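Local coordinates for ribonucleoside-diphosphate reductase (PDB 5IM3), which probably catalyses the reduction of ribonucleoside diphosphates to deoxyribonucleotides for DNA synthesis and binds the allosteric nucleotide dATP, at residues A[163-166]-A[167-171]; A[485-488]-A[489-493]; A[868-871]-A[872-876]. All coordinates share one frame; numbering follows the deposited sequence.

Contact 1 (A[163-166]-A[167-171])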
ATOM      1  N   GLY A 163      15.606 -60.292 -33.167  1.00 92.34           N
ATOM      2  CA  GLY A 163      15.150 -61.274 -32.196  1.00 91.59           C
ATOM      3  C   GLY A 163      15.392 -60.827 -30.766  1.00 89.72           C
ATOM      4  O   GLY A 163      14.508 -60.932 -29.910  1.00 89.40           O
ATOM      5  N   ARG A 164      16.596 -60.320 -30.486  1.00 84.59           N
ATOM      6  CA  ARG A 164      16.897 -59.849 -29.139  1.00 82.34           C
ATOM      7  C   ARG A 164      16.117 -58.584 -28.805  1.00 80.96           C
ATOM      8  O   ARG A 164      15.808 -58.339 -27.633  1.00 79.25           O
ATOM      9  CB  ARG A 164      18.397 -59.595 -28.991  1.00 80.94           C
ATOM     10  CG  ARG A 164      18.830 -59.329 -27.555  1.00 79.87           C
ATOM     11  CD  ARG A 164      20.291 -58.918 -27.464  1.00 78.93           C
ATOM     12  NE  ARG A 164      20.754 -58.888 -26.078  1.00 77.38           N
ATOM     13  CZ  ARG A 164      20.529 -57.890 -25.228  1.00 75.37           C
ATOM     14  NH1 ARG A 164      19.839 -56.821 -25.610  1.00 74.13           N
ATOM     15  NH2 ARG A 164      20.990 -57.962 -23.988  1.00 74.99           N
ATOM     16  N   LEU A 165      15.795 -57.772 -29.813  1.00 81.57           N
ATOM     17  CA  LEU A 165      15.026 -56.558 -29.567  1.00 81.54           C
ATOM     18  C   LEU A 165      13.616 -56.887 -29.096  1.00 83.14           C
ATOM     19  O   LEU A 165      13.077 -56.211 -28.213  1.00 81.99           O
ATOM     20  CB  LEU A 165      14.985 -55.702 -30.831  1.00 81.88           C
ATOM     21  CG  LEU A 165      14.113 -54.448 -30.762  1.00 81.68           C
ATOM     22  CD1 LEU A 165      14.553 -53.543 -29.621  1.00 80.00           C
ATOM     23  CD2 LEU A 165      14.156 -53.706 -32.087  1.00 82.18           C
ATOM     24  N   ASN A 166      13.000 -57.920 -29.676  1.00 90.75           N
ATOM     25  CA  ASN A 166      11.674 -58.333 -29.232  1.00 92.51           C
ATOM     26  C   ASN A 166      11.721 -58.973 -27.852  1.00 90.16           C
ATOM     27  O   ASN A 166      10.727 -58.933 -27.118  1.00 90.68           O
ATOM     28  CB  ASN A 166      11.059 -59.305 -30.241  1.00 97.06           C
ATOM     29  CG  ASN A 166      10.609 -58.617 -31.515  1.00 99.25           C
ATOM     30  OD1 ASN A 166       9.452 -58.216 -31.640  1.00100.46           O
ATOM     31  ND2 ASN A 166      11.523 -58.478 -32.469  1.00 99.76           N
ATOM     32  N   THR A 167      12.859 -59.561 -27.478  1.00 83.94           N
ATOM     33  CA  THR A 167      12.940 -60.265 -26.202  1.00 83.63           C
ATOM     34  C   THR A 167      12.959 -59.293 -25.028  1.00 82.78           C
ATOM     35  O   THR A 167      12.261 -59.505 -24.030  1.00 83.00           O
ATOM     36  CB  THR A 167      14.181 -61.157 -26.171  1.00 82.03           C
ATOM     37  OG1 THR A 167      14.167 -62.042 -27.298  1.00 82.15           O
ATOM     38  CG2 THR A 167      14.216 -61.979 -24.886  1.00 82.06           C
ATOM     39  N   ILE A 168      13.756 -58.224 -25.122  1.00 84.53           N
ATOM     40  CA  ILE A 168      13.889 -57.312 -23.990  1.00 83.85           C
ATOM     41  C   ILE A 168      12.615 -56.497 -23.797  1.00 84.66           C
ATOM     42  O   ILE A 168      12.222 -56.200 -22.664  1.00 84.55           O
ATOM     43  CB  ILE A 168      15.124 -56.405 -24.165  1.00 83.64           C
ATOM     44  CG1 ILE A 168      15.026 -55.581 -25.451  1.00 84.52           C
ATOM     45  CG2 ILE A 168      16.400 -57.240 -24.165  1.00 84.44           C
ATOM     46  CD1 ILE A 168      16.115 -54.534 -25.585  1.00 83.24           C
ATOM     47  N   ILE A 169      11.945 -56.123 -24.892  1.00 90.00           N
ATOM     48  CA  ILE A 169      10.743 -55.309 -24.747  1.00 90.38           C
ATOM     49  C   ILE A 169       9.582 -56.159 -24.246  1.00 88.84           C
ATOM     50  O   ILE A 169       8.687 -55.653 -23.559  1.00 89.83           O
ATOM     51  CB  ILE A 169      10.393 -54.595 -26.069  1.00 92.17           C
ATOM     52  CG1 ILE A 169       9.861 -55.583 -27.106  1.00 96.25           C
ATOM     53  CG2 ILE A 169      11.599 -53.852 -26.618  1.00 91.33           C
ATOM     54  CD1 ILE A 169       8.350 -55.554 -27.250  1.00 98.99           C
ATOM     55  N   SER A 170       9.576 -57.454 -24.567  1.00 76.22           N
ATOM     56  CA  SER A 170       8.526 -58.332 -24.062  1.00 75.58           C
ATOM     57  C   SER A 170       8.732 -58.623 -22.582  1.00 74.36           C
ATOM     58  O   SER A 170       7.796 -58.519 -21.780  1.00 74.92           O
ATOM     59  CB  SER A 170       8.489 -59.630 -24.867  1.00 75.89           C
ATOM     60  OG  SER A 170       7.441 -60.470 -24.416  1.00 77.74           O
ATOM     61  N   GLU A 171       9.955 -58.991 -22.198  1.00 77.43           N
ATOM     62  CA  GLU A 171      10.265 -59.163 -20.785  1.00 76.55           C
ATOM     63  C   GLU A 171      10.089 -57.866 -20.005  1.00 73.13           C
ATOM     64  O   GLU A 171       9.941 -57.909 -18.779  1.00 74.19           O
ATOM     65  CB  GLU A 171      11.691 -59.698 -20.623  1.00 77.13           C
ATOM     66  CG  GLU A 171      11.893 -61.103 -21.197  1.00 79.61           C
ATOM     67  CD  GLU A 171      13.296 -61.649 -20.975  1.00 80.32           C
ATOM     68  OE1 GLU A 171      14.193 -60.870 -20.586  1.00 78.04           O
ATOM     69  OE2 GLU A 171      13.499 -62.865 -21.189  1.00 82.17           O
TER
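The hydroxyl of T167 bonds back to the carbonyl of G163 one turn earlier, within helix 162-173 of the second ATP-cone domain; OG1 donates to G163 O at 2.9 Å, tilted 32° from the carbonyl plane. The N-H of T167 is shared weakly between that same oxygen and R164 O, so backbone and side chain of one threonine converge on the G163 carbonyl. The torsion that allows this sets OG1 beside the backbone N (chi1 -55°), over the preceding turn. Along the next face of the helix, I168 N bonds to R164 O at 3.2 Å. The R164 chain runs out extended, with CG turned away from its own N (chi1 -170°), and the guanidinium passes obliquely by the I168 methyl, NH1 lying 3.8 Å from CG2. That charged end is held by a salt bridge from NH1 to D229, while the backbone N of R164 is bonded to D161 OD1. On the apolar face L165 CD1 touches I169 CG2 at 4.2 Å and, more loosely, I168 CD1; all three side chains pack on L205 of helix 198-210, joining two helices of the domain. The carbonyl O of N166 receives S170 N at 3.2 Å, and its side chain bonds back the other way, ND2 to M162 O.

Contact 2 (A[485-488]-A[489-493]); sequences NWIP and DLFMK
I487 and F491 meet where strand 482-487 turns into helix 489-496, a beta-to-alpha connection of the ten-stranded alpha-beta barrel with P488 at the N-cap position. The segment axes of strand and helix stand at 80° to each other, and the inside of this bend is the closely packed part. There the branch methyl of I487 does the touching: CG2 lies 3.7 Å from F491 CD2, meeting the ring obliquely, and 4.0 Å from M492 CG. The methyl gets there because CG2 stands opposite the backbone N of its residue, while the phenyl group of F491 is also swung opposite its own N (chi1 173°), which brings CD2 to the I487 methyl. M492 folds at both chi2 and chi3, which brings SD as well as CG beside the same methyl. The F491 ring continues into an edge-to-face contact with W501, and I487 also packs on L563 and F565 of strand 562-565, which pairs with the strand in parallel.

Backbone closure at the cap is looser. P488 O takes a weak bond from F491 N, 3.1 Å long with an angle of 130° at the hydrogen, and the proline ring reaches F491 CB no closer than 4.4 Å, from CD. The polar side, although it too is buried, is held by direct bonds from D489 and by one water. The D489 side chain leaves the backbone away from the strand end, with CG beside its own N; OD2 forms a salt bridge with R735 and OD1 accepts W896 NE1. The backbone N of D489 donates to D567 OD2. The water joins strand end to helix start, donating to I487 O at a short 2.5 Å and to D489 OD1 at 2.7 Å.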
ATOM      1  N   ASN A 485      13.074 -22.837  17.698  1.00 42.62           N
ATOM      2  CA  ASN A 485      12.701 -22.481  19.059  1.00 44.94           C
ATOM      3  C   ASN A 485      12.577 -23.728  19.927  1.00 45.01           C
ATOM      4  O   ASN A 485      11.977 -24.729  19.521  1.00 43.93           O
ATOM      5  CB  ASN A 485      11.374 -21.721  19.073  1.00 45.51           C
ATOM      6  CG  ASN A 485      11.484 -20.327  18.487  1.00 49.03           C
ATOM      7  OD1 ASN A 485      10.878 -20.022  17.457  1.00 52.34           O
ATOM      8  ND2 ASN A 485      12.242 -19.464  19.154  1.00 46.89           N
ATOM      9  N   TRP A 486      13.138 -23.654  21.131  1.00 42.97           N
ATOM     10  CA  TRP A 486      13.012 -24.690  22.157  1.00 44.10           C
ATOM     11  C   TRP A 486      12.061 -24.129  23.218  1.00 44.39           C
ATOM     12  O   TRP A 486      12.476 -23.417  24.132  1.00 45.57           O
ATOM     13  CB  TRP A 486      14.393 -25.040  22.716  1.00 44.17           C
ATOM     14  CG  TRP A 486      14.464 -26.279  23.558  1.00 44.96           C
ATOM     15  CD1 TRP A 486      14.881 -26.362  24.855  1.00 45.28           C
ATOM     16  CD2 TRP A 486      14.130 -27.615  23.159  1.00 42.55           C
ATOM     17  NE1 TRP A 486      14.825 -27.665  25.289  1.00 46.44           N
ATOM     18  CE2 TRP A 486      14.367 -28.454  24.267  1.00 45.51           C
ATOM     19  CE3 TRP A 486      13.654 -28.182  21.975  1.00 44.30           C
ATOM     20  CZ2 TRP A 486      14.142 -29.831  24.226  1.00 44.72           C
ATOM     21  CZ3 TRP A 486      13.428 -29.552  21.935  1.00 43.66           C
ATOM     22  CH2 TRP A 486      13.670 -30.358  23.054  1.00 43.89           C
ATOM     23  N   ILE A 487      10.777 -24.443  23.085  1.00 44.07           N
ATOM     24  CA  ILE A 487       9.710 -23.692  23.744  1.00 44.92           C
ATOM     25  C   ILE A 487       9.263 -24.456  24.987  1.00 46.17           C
ATOM     26  O   ILE A 487       8.795 -25.596  24.860  1.00 44.68           O
ATOM     27  CB  ILE A 487       8.523 -23.454  22.801  1.00 43.81           C
ATOM     28  CG1 ILE A 487       8.999 -22.818  21.493  1.00 42.02           C
ATOM     29  CG2 ILE A 487       7.487 -22.556  23.482  1.00 42.89           C
ATOM     30  CD1 ILE A 487       7.933 -22.773  20.417  1.00 42.33           C
ATOM     31  N   PRO A 488       9.363 -23.873  26.182  1.00 47.24           N
ATOM     32  CA  PRO A 488       8.774 -24.517  27.362  1.00 47.60           C
ATOM     33  C   PRO A 488       7.260 -24.374  27.375  1.00 48.84           C
ATOM     34  O   PRO A 488       6.698 -23.412  26.846  1.00 47.22           O
ATOM     35  CB  PRO A 488       9.408 -23.763  28.540  1.00 48.96           C
ATOM     36  CG  PRO A 488      10.517 -22.935  27.952  1.00 47.93           C
ATOM     37  CD  PRO A 488      10.132 -22.671  26.542  1.00 47.48           C
ATOM     38  N   ASP A 489       6.600 -25.351  28.004  1.00 49.95           N
ATOM     39  CA  ASP A 489       5.147 -25.299  28.139  1.00 52.78           C
ATOM     40  C   ASP A 489       4.699 -23.998  28.790  1.00 52.10           C
ATOM     41  O   ASP A 489       3.655 -23.442  28.430  1.00 51.24           O
ATOM     42  CB  ASP A 489       4.651 -26.493  28.958  1.00 55.67           C
ATOM     43  CG  ASP A 489       4.508 -27.757  28.130  1.00 56.10           C
ATOM     44  OD1 ASP A 489       4.953 -27.764  26.963  1.00 55.19           O
ATOM     45  OD2 ASP A 489       3.952 -28.745  28.650  1.00 56.95           O
ATOM     46  N   LEU A 490       5.477 -23.497  29.752  1.00 51.34           N
ATOM     47  CA  LEU A 490       5.062 -22.318  30.501  1.00 51.41           C
ATOM     48  C   LEU A 490       4.883 -21.117  29.584  1.00 49.75           C
ATOM     49  O   LEU A 490       3.976 -20.304  29.790  1.00 51.85           O
ATOM     50  CB  LEU A 490       6.082 -22.008  31.597  1.00 51.52           C
ATOM     51  CG  LEU A 490       5.718 -20.888  32.569  1.00 52.13           C
ATOM     52  CD1 LEU A 490       4.471 -21.240  33.358  1.00 53.33           C
ATOM     53  CD2 LEU A 490       6.878 -20.617  33.507  1.00 53.22           C
ATOM     54  N   PHE A 491       5.732 -20.987  28.563  1.00 49.60           N
ATOM     55  CA  PHE A 491       5.581 -19.876  27.630  1.00 50.43           C
ATOM     56  C   PHE A 491       4.237 -19.949  26.918  1.00 51.15           C
ATOM     57  O   PHE A 491       3.511 -18.953  26.835  1.00 52.37           O
ATOM     58  CB  PHE A 491       6.723 -19.864  26.615  1.00 47.66           C
ATOM     59  CG  PHE A 491       6.535 -18.852  25.517  1.00 47.08           C
ATOM     60  CD1 PHE A 491       6.769 -17.505  25.746  1.00 47.14           C
ATOM     61  CD2 PHE A 491       6.111 -19.245  24.259  1.00 47.32           C
ATOM     62  CE1 PHE A 491       6.588 -16.572  24.739  1.00 46.32           C
ATOM     63  CE2 PHE A 491       5.927 -18.314  23.248  1.00 47.11           C
ATOM     64  CZ  PHE A 491       6.169 -16.977  23.490  1.00 45.23           C
ATOM     65  N   MET A 492       3.889 -21.128  26.395  1.00 52.60           N
ATOM     66  CA  MET A 492       2.591 -21.293  25.753  1.00 56.27           C
ATOM     67  C   MET A 492       1.455 -21.031  26.734  1.00 59.20           C
ATOM     68  O   MET A 492       0.428 -20.452  26.364  1.00 60.82           O
ATOM     69  CB  MET A 492       2.472 -22.698  25.163  1.00 56.22           C
ATOM     70  CG  MET A 492       3.529 -23.037  24.119  1.00 55.15           C
ATOM     71  SD  MET A 492       3.523 -21.935  22.694  1.00 54.24           S
ATOM     72  CE  MET A 492       1.851 -22.164  22.081  1.00 57.67           C
ATOM     73  N   LYS A 493       1.618 -21.457  27.991  1.00 60.15           N
ATOM     74  CA  LYS A 493       0.624 -21.136  29.010  1.00 62.20           C
ATOM     75  C   LYS A 493       0.432 -19.629  29.133  1.00 60.79           C
ATOM     76  O   LYS A 493      -0.699 -19.146  29.256  1.00 62.06           O
ATOM     77  CB  LYS A 493       1.034 -21.729  30.358  1.00 63.54           C
ATOM     78  CG  LYS A 493       0.914 -23.242  30.456  1.00 63.69           C
ATOM     79  CD  LYS A 493       1.245 -23.713  31.867  1.00 66.06           C
ATOM     80  CE  LYS A 493       1.072 -25.216  32.027  1.00 67.21           C
ATOM     81  NZ  LYS A 493       1.376 -25.664  33.416  1.00 67.11           N
TER
HETATM   82  O   HOH W   1       7.308 -27.398  25.766  1.00 46.37           O

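Contact 3 (A[868-871]-A[872-876])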
ATOM      1  N   LYS A 868       1.206 -40.511  19.994  1.00 60.87           N
ATOM      2  CA  LYS A 868       0.873 -41.235  21.215  1.00 63.27           C
ATOM      3  C   LYS A 868       1.690 -42.507  21.348  1.00 61.99           C
ATOM      4  O   LYS A 868       1.919 -42.986  22.464  1.00 62.43           O
ATOM      5  CB  LYS A 868      -0.605 -41.596  21.237  1.00 64.28           C
ATOM      6  CG  LYS A 868      -1.527 -40.474  20.835  1.00 64.45           C
ATOM      7  CD  LYS A 868      -2.984 -40.866  21.020  1.00 67.01           C
ATOM      8  CE  LYS A 868      -3.339 -42.163  20.299  1.00 69.50           C
ATOM      9  NZ  LYS A 868      -4.750 -42.560  20.537  1.00 73.65           N
ATOM     10  N   TRP A 869       2.120 -43.075  20.225  1.00 59.68           N
ATOM     11  CA  TRP A 869       2.803 -44.355  20.210  1.00 61.26           C
ATOM     12  C   TRP A 869       4.293 -44.235  19.936  1.00 60.34           C
ATOM     13  O   TRP A 869       5.029 -45.200  20.168  1.00 64.07           O
ATOM     14  CB  TRP A 869       2.158 -45.262  19.155  1.00 60.15           C
ATOM     15  CG  TRP A 869       0.661 -45.268  19.240  1.00 59.92           C
ATOM     16  CD1 TRP A 869      -0.215 -44.653  18.391  1.00 58.64           C
ATOM     17  CD2 TRP A 869      -0.137 -45.906  20.244  1.00 61.37           C
ATOM     18  NE1 TRP A 869      -1.507 -44.877  18.799  1.00 60.62           N
ATOM     19  CE2 TRP A 869      -1.487 -45.640  19.936  1.00 63.74           C
ATOM     20  CE3 TRP A 869       0.158 -46.675  21.372  1.00 63.67           C
ATOM     21  CZ2 TRP A 869      -2.538 -46.124  20.712  1.00 67.28           C
ATOM     22  CZ3 TRP A 869      -0.887 -47.156  22.140  1.00 67.79           C
ATOM     23  CH2 TRP A 869      -2.218 -46.876  21.807  1.00 69.07           C
ATOM     24  N   ILE A 870       4.753 -43.086  19.463  1.00 53.07           N
ATOM     25  CA  ILE A 870       6.151 -42.881  19.116  1.00 52.67           C
ATOM     26  C   ILE A 870       6.885 -42.374  20.352  1.00 53.47           C
ATOM     27  O   ILE A 870       6.408 -41.462  21.039  1.00 50.76           O
ATOM     28  CB  ILE A 870       6.275 -41.897  17.940  1.00 51.15           C
ATOM     29  CG1 ILE A 870       5.556 -42.465  16.710  1.00 50.97           C
ATOM     30  CG2 ILE A 870       7.736 -41.602  17.623  1.00 50.97           C
ATOM     31  CD1 ILE A 870       5.409 -41.489  15.562  1.00 50.36           C
ATOM     32  N   ASP A 871       8.041 -42.976  20.648  1.00 55.41           N
ATOM     33  CA  ASP A 871       8.816 -42.532  21.804  1.00 56.28           C
ATOM     34  C   ASP A 871       9.649 -41.291  21.500  1.00 51.13           C
ATOM     35  O   ASP A 871       9.914 -40.503  22.410  1.00 50.01           O
ATOM     36  CB  ASP A 871       9.716 -43.659  22.331  1.00 57.90           C
ATOM     37  CG  ASP A 871      10.389 -44.453  21.228  1.00 60.10           C
ATOM     38  OD1 ASP A 871      10.317 -44.043  20.052  1.00 60.51           O
ATOM     39  OD2 ASP A 871      10.993 -45.497  21.542  1.00 63.64           O
ATOM     40  N   GLN A 872      10.050 -41.086  20.252  1.00 51.53           N
ATOM     41  CA  GLN A 872      10.726 -39.863  19.835  1.00 49.26           C
ATOM     42  C   GLN A 872       9.687 -38.917  19.225  1.00 46.17           C
ATOM     43  O   GLN A 872       8.662 -38.690  19.873  1.00 47.81           O
ATOM     44  CB  GLN A 872      11.898 -40.210  18.920  1.00 50.27           C
ATOM     45  CG  GLN A 872      12.884 -41.199  19.514  1.00 52.35           C
ATOM     46  CD  GLN A 872      14.249 -41.116  18.860  1.00 51.31           C
ATOM     47  OE1 GLN A 872      14.874 -40.054  18.831  1.00 49.48           O
ATOM     48  NE2 GLN A 872      14.716 -42.235  18.325  1.00 52.45           N
ATOM     49  N   ALA A 873       9.891 -38.361  18.036  1.00 42.54           N
ATOM     50  CA  ALA A 873       8.964 -37.389  17.461  1.00 43.60           C
ATOM     51  C   ALA A 873       8.767 -37.727  15.985  1.00 43.55           C
ATOM     52  O   ALA A 873       9.023 -38.851  15.538  1.00 40.84           O
ATOM     53  CB  ALA A 873       9.485 -35.963  17.694  1.00 40.93           C
ATOM     54  N   GLN A 874       8.293 -36.752  15.208  1.00 47.32           N
ATOM     55  CA  GLN A 874       8.076 -36.940  13.780  1.00 50.20           C
ATOM     56  C   GLN A 874       8.225 -35.607  13.064  1.00 48.84           C
ATOM     57  O   GLN A 874       7.745 -34.576  13.547  1.00 52.32           O
ATOM     58  CB  GLN A 874       6.688 -37.539  13.502  1.00 56.52           C
ATOM     59  CG  GLN A 874       5.535 -36.771  14.118  1.00 57.42           C
ATOM     60  CD  GLN A 874       4.240 -37.564  14.126  1.00 61.13           C
ATOM     61  OE1 GLN A 874       3.752 -37.999  13.080  1.00 61.61           O
ATOM     62  NE2 GLN A 874       3.679 -37.762  15.314  1.00 63.13           N
ATOM     63  N   SER A 875       8.898 -35.635  11.914  1.00 43.49           N
ATOM     64  CA  SER A 875       9.064 -34.436  11.101  1.00 42.33           C
ATOM     65  C   SER A 875       7.734 -34.063  10.460  1.00 43.94           C
ATOM     66  O   SER A 875       7.202 -34.815   9.635  1.00 45.66           O
ATOM     67  CB  SER A 875      10.128 -34.665  10.033  1.00 39.84           C
ATOM     68  OG  SER A 875      11.366 -34.986  10.625  1.00 41.12           O
ATOM     69  N   LEU A 876       7.201 -32.904  10.828  1.00 45.82           N
ATOM     70  CA  LEU A 876       5.841 -32.517  10.465  1.00 47.73           C
ATOM     71  C   LEU A 876       5.869 -31.185   9.727  1.00 47.98           C
ATOM     72  O   LEU A 876       5.905 -30.122  10.354  1.00 47.26           O
ATOM     73  CB  LEU A 876       4.958 -32.430  11.705  1.00 48.18           C
ATOM     74  CG  LEU A 876       3.474 -32.190  11.425  1.00 51.43           C
ATOM     75  CD1 LEU A 876       2.874 -33.358  10.651  1.00 50.25           C
ATOM     76  CD2 LEU A 876       2.725 -31.961  12.725  1.00 52.04           C
TER
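The backbone is extended at I870, turns at D871 and Q872, then runs on extended through A873 and Q874, bending round the I870 side chain. I870 points into this bend, its CG2 methyl 3.5 Å from Q872 N and 3.7 Å from A873 O. Its other branch carries CD1 to 4.1 Å from Q874 NE2, the two side chains crossing at about a right angle. At the turn D871 folds its carboxylate forward so that OD1 approaches Q872 N at 3.0 Å, a placement that puts CG in the crowded position of the first torsion (chi1 42°). The bond is weak, bent to 121° at the hydrogen. The segments belong to the loop between helix 856-866 and strand 878-881 in the barrel domain, and buried polar groups tie that loop to its neighbours. Both carboxylate oxygens of D871 accept further backbone N-H groups, OD2 from I766 and OD1 from M767, so OD1 serves two donors. Q872 lies alongside D871 and points the same way, but its amide plane is turned 69° from the carboxylate, and its OE1 accepts T591 N. The chain beyond the turn is held by backbone bonds between A873 and both E589 and I769. The extended side chain of Q874 leads back past I870, with OE1 accepting R866 NE beside the NE2 that faces the isoleucine methyl.

The three contacts follow one another along the chain, contact 1 well before the others. It belongs to helix 162-173 in the second ATP-cone domain, whereas contacts 2 and 3 both fall in the barrel domain. Contact 1 lies on the opposite side of the chain's centre from the other two: its centre is 64 Å from that of contact 2 and 48 Å from that of contact 3. Contacts 2 and 3 are 18 Å apart between centres, with nearest atoms about 9 Å apart and no touch. Strand 482-487 of contact 2 belongs to the mixed sheet, while contact 3 is a buried loop. Contact 1 is thus part of the N-terminal cone region, and the others of the barrel that carries reductase activity in this family; none lines a dATP site.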